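Local coordinates for putative dehydrogenase (Pseudarthrobacter phenanthrenivorans, PDB 6A3F), which catalyses the NAD(+)-dependent oxidation of levoglucosan to 3-dehydrolevoglucosan, at residues A202-G205 / A206-D209; K359-E362 / A363-F367. One frame throughout, in Å; residues are numbered along the deposited sequence.

Contact 1: A202-G205 / A206-D209; sequences AGSG and ALGD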
# COMPACT_ATOMS: atom_id res chain seq x y z
N ALA B 202 21.36 -6.16 -29.90
CA ALA B 202 20.00 -6.13 -29.28
C ALA B 202 18.95 -5.54 -30.23
O ALA B 202 17.77 -5.92 -30.20
CB ALA B 202 20.08 -5.33 -28.00
N GLY B 203 19.34 -4.59 -31.08
CA GLY B 203 18.36 -3.96 -31.99
C GLY B 203 17.79 -2.68 -31.40
O GLY B 203 17.71 -1.65 -32.09
N SER B 204 17.40 -2.76 -30.12
CA SER B 204 16.95 -1.61 -29.33
C SER B 204 17.26 -1.88 -27.86
O SER B 204 17.75 -2.93 -27.56
CB SER B 204 15.47 -1.33 -29.55
OG SER B 204 14.67 -2.43 -29.09
N GLY B 205 16.96 -0.93 -26.98
CA GLY B 205 17.31 -0.97 -25.56
C GLY B 205 16.09 -1.32 -24.71
O GLY B 205 15.60 -2.43 -24.83
N ALA B 206 15.58 -0.34 -23.97
CA ALA B 206 14.34 -0.56 -23.15
C ALA B 206 13.18 -1.01 -24.04
O ALA B 206 12.43 -1.95 -23.68
CB ALA B 206 14.00 0.69 -22.40
N LEU B 207 13.04 -0.41 -25.22
CA LEU B 207 11.97 -0.78 -26.12
C LEU B 207 11.90 -2.30 -26.32
O LEU B 207 10.88 -2.90 -26.01
CB LEU B 207 12.18 -0.04 -27.45
CG LEU B 207 11.19 -0.42 -28.53
CD1 LEU B 207 9.75 -0.16 -28.10
CD2 LEU B 207 11.50 0.30 -29.83
N GLY B 208 12.93 -2.95 -26.91
CA GLY B 208 12.88 -4.36 -27.19
C GLY B 208 12.92 -5.25 -25.95
O GLY B 208 12.42 -6.38 -25.96
N ASP B 209 13.67 -4.81 -24.94
CA ASP B 209 13.93 -5.63 -23.78
C ASP B 209 12.72 -5.67 -22.81
O ASP B 209 12.37 -6.76 -22.29
CB ASP B 209 15.16 -5.12 -23.03
CG ASP B 209 15.65 -6.07 -21.96
OD1 ASP B 209 15.44 -7.28 -22.11
OD2 ASP B 209 16.28 -5.60 -20.99
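The backbone N of Asp209 donates to the carbonyl O of Gly205 across 3.1 Å, and the N-H points at the oxygen at 156°. This closes the first turn of helix 206-221, with Gly205 at the N-cap. The CB of Asp209 lies beside the same oxygen, 3.3 Å from Gly205 O.

Ser204, one residue before the cap, adds a second tie. Its OG accepts from the N of Gly208 at 2.8 Å, but the N-H is bent to 125°, so the bond is weak. The hydroxyl is turned between the backbone N and the carbonyl carbon of Ser204 (chi1 63°), which brings it against the helix start. There it also rests 3.2 Å from the CA of Gly208, which carries no side chain to hold it off. The CB of Leu207 also lies beside the hydroxyl, 3.8 Å from Ser204 OG. Beyond CB, Leu207 packs on Ile393 and Val394 of helix 380-399.

Gly205 cannot cap with a side chain. Asp265 supplies a carboxylate instead: OD1 takes the N of Gly205 and OD2 takes the N of Leu207. Polar backbone groups of a buried helix start are thus satisfied from outside the segment. Asp209 turns its carboxylate away from the cap, where it forms salt bridges with Arg286 and Lys124. The whole is a helix N-terminus, whose N-H groups are also bonded by Asp265, an aspartate far along the chain, and which presents Asp209 to the levoglucosan-binding site.

Contact 2: K359-E362 / A363-F367; sequences KIIE and AHDFF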
# COMPACT_ATOMS: atom_id res chain seq x y z
N LYS B 359 6.90 -19.31 -15.79
CA LYS B 359 7.58 -20.22 -16.76
C LYS B 359 6.96 -21.63 -16.75
O LYS B 359 6.92 -22.30 -17.80
CB LYS B 359 9.08 -20.28 -16.48
CG LYS B 359 9.84 -18.97 -16.60
CD LYS B 359 9.81 -18.35 -18.00
CE LYS B 359 10.66 -19.10 -19.02
NZ LYS B 359 10.42 -18.55 -20.36
N ILE B 360 6.52 -22.08 -15.57
CA ILE B 360 5.87 -23.39 -15.44
C ILE B 360 4.52 -23.40 -16.19
O ILE B 360 4.19 -24.39 -16.92
CB ILE B 360 5.75 -23.81 -13.95
CG1 ILE B 360 7.12 -24.12 -13.34
CG2 ILE B 360 4.85 -25.02 -13.82
CD1 ILE B 360 7.11 -24.18 -11.85
N ILE B 361 3.77 -22.33 -16.08
CA ILE B 361 2.48 -22.19 -16.73
C ILE B 361 2.70 -22.09 -18.24
O ILE B 361 2.00 -22.74 -19.03
CB ILE B 361 1.72 -20.97 -16.20
CG1 ILE B 361 1.35 -21.15 -14.74
CG2 ILE B 361 0.48 -20.69 -17.02
CD1 ILE B 361 0.91 -19.87 -14.10
N GLU B 362 3.67 -21.28 -18.63
CA GLU B 362 4.07 -21.14 -20.04
C GLU B 362 4.37 -22.52 -20.64
O GLU B 362 3.81 -22.88 -21.70
CB GLU B 362 5.26 -20.17 -20.10
CG GLU B 362 5.75 -19.85 -21.51
CD GLU B 362 6.96 -18.93 -21.46
OE1 GLU B 362 7.97 -19.32 -20.81
OE2 GLU B 362 6.85 -17.81 -22.03
N ALA B 363 5.23 -23.29 -19.99
CA ALA B 363 5.61 -24.63 -20.47
C ALA B 363 4.39 -25.57 -20.51
O ALA B 363 4.25 -26.41 -21.45
CB ALA B 363 6.73 -25.17 -19.64
N HIS B 364 3.51 -25.48 -19.52
CA HIS B 364 2.29 -26.28 -19.57
C HIS B 364 1.51 -26.00 -20.85
O HIS B 364 1.04 -26.97 -21.53
CB HIS B 364 1.39 -26.02 -18.35
CG HIS B 364 0.15 -26.86 -18.35
ND1 HIS B 364 -1.11 -26.34 -18.50
CD2 HIS B 364 -0.01 -28.19 -18.27
CE1 HIS B 364 -2.00 -27.32 -18.50
NE2 HIS B 364 -1.35 -28.46 -18.40
N ASP B 365 1.32 -24.73 -21.20
CA ASP B 365 0.45 -24.44 -22.31
C ASP B 365 1.16 -24.81 -23.63
O ASP B 365 0.51 -25.19 -24.61
CB ASP B 365 0.02 -22.97 -22.35
CG ASP B 365 -1.07 -22.63 -21.28
OD1 ASP B 365 -1.68 -23.55 -20.68
OD2 ASP B 365 -1.26 -21.42 -21.08
N PHE B 366 2.47 -24.68 -23.62
CA PHE B 366 3.31 -24.99 -24.79
C PHE B 366 3.21 -26.48 -25.13
O PHE B 366 3.02 -26.90 -26.29
CB PHE B 366 4.75 -24.59 -24.47
CG PHE B 366 5.76 -24.87 -25.56
CD1 PHE B 366 5.62 -24.31 -26.82
CD2 PHE B 366 6.87 -25.64 -25.31
CE1 PHE B 366 6.55 -24.58 -27.83
CE2 PHE B 366 7.82 -25.88 -26.30
CZ PHE B 366 7.65 -25.35 -27.56
N PHE B 367 3.35 -27.29 -24.11
CA PHE B 367 3.33 -28.73 -24.25
C PHE B 367 1.90 -29.25 -24.51
O PHE B 367 1.73 -30.25 -25.26
CB PHE B 367 4.03 -29.38 -23.05
CG PHE B 367 5.53 -29.47 -23.19
CD1 PHE B 367 6.12 -30.48 -23.92
CD2 PHE B 367 6.37 -28.54 -22.60
CE1 PHE B 367 7.49 -30.54 -24.09
CE2 PHE B 367 7.75 -28.60 -22.76
CZ PHE B 367 8.31 -29.61 -23.49
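The imidazole of His364 leads away from Ile360 and Ile361 in the preceding turn and stacks with the ring of Phe49. Ala363 O, which accepts the N-H of Phe367, lies at the edge of the Phe367 ring, in its plane, 3.2 Å from Phe367 CD2. His364 meets the preceding turn through its CB, not through its ring: that CB lies 3.4 Å from Ile361 O. Phe366 also touches the preceding turn by its CB, near the O of Glu362. With CG anti to the backbone N (chi1 179°), its ring leaves the preceding turn and touches Val96 of strand 96-100.

Four successive backbone bonds join the two segments. Ala363 N donates to Lys359 O at 2.9 Å, and His364, Asp365 and Phe366 bond in the same way to Ile360, Ile361 and Glu362. This is regular alpha-helix, part of helix 355-371. The helix packs against the Rossmann fold. Phe367 touches Leu24 and Val26 of strand 23-30 as well as helix 35-48, and Ile360 meets Ala44 of that helix.

The CB of Ala363 sits 3.4 Å from Lys359 O. Asp365 sets its CG beside the backbone N (chi1 -76°), which leaves Asp365 CG 3.8 Å from Ile361 O. Its OD2 forms a salt bridge with Arg155. One turn back, Lys359 NZ donates to Glu362 OE1 at 2.6 Å, a salt bridge that uses the syn lone pair of the carboxylate. Both residues are buried, so the two charges probably offset each other. The Glu362 side chain also touches Ala150 and Asn152, which bind NADH.

Overall arrangement
Contact 1 comes first along the chain, at the start of helix 206-221; contact 2 follows, within helix 355-371. They share no helix or strand. Their centres lie about 25 Å apart, on opposite sides of the chain's centre, and their nearest atoms about 12 Å apart. Contact 1 belongs to the C-terminal substrate-binding domain and holds a levoglucosan-binding residue. Contact 2 packs on the parallel sheet of the N-terminal, nucleotide-binding domain, next to two NADH-binding residues. Tyr355, at the start of its helix, also binds NADH. This is consistent with contact 1 placing a substrate-binding residue and contact 2 lying beside the cofactor site.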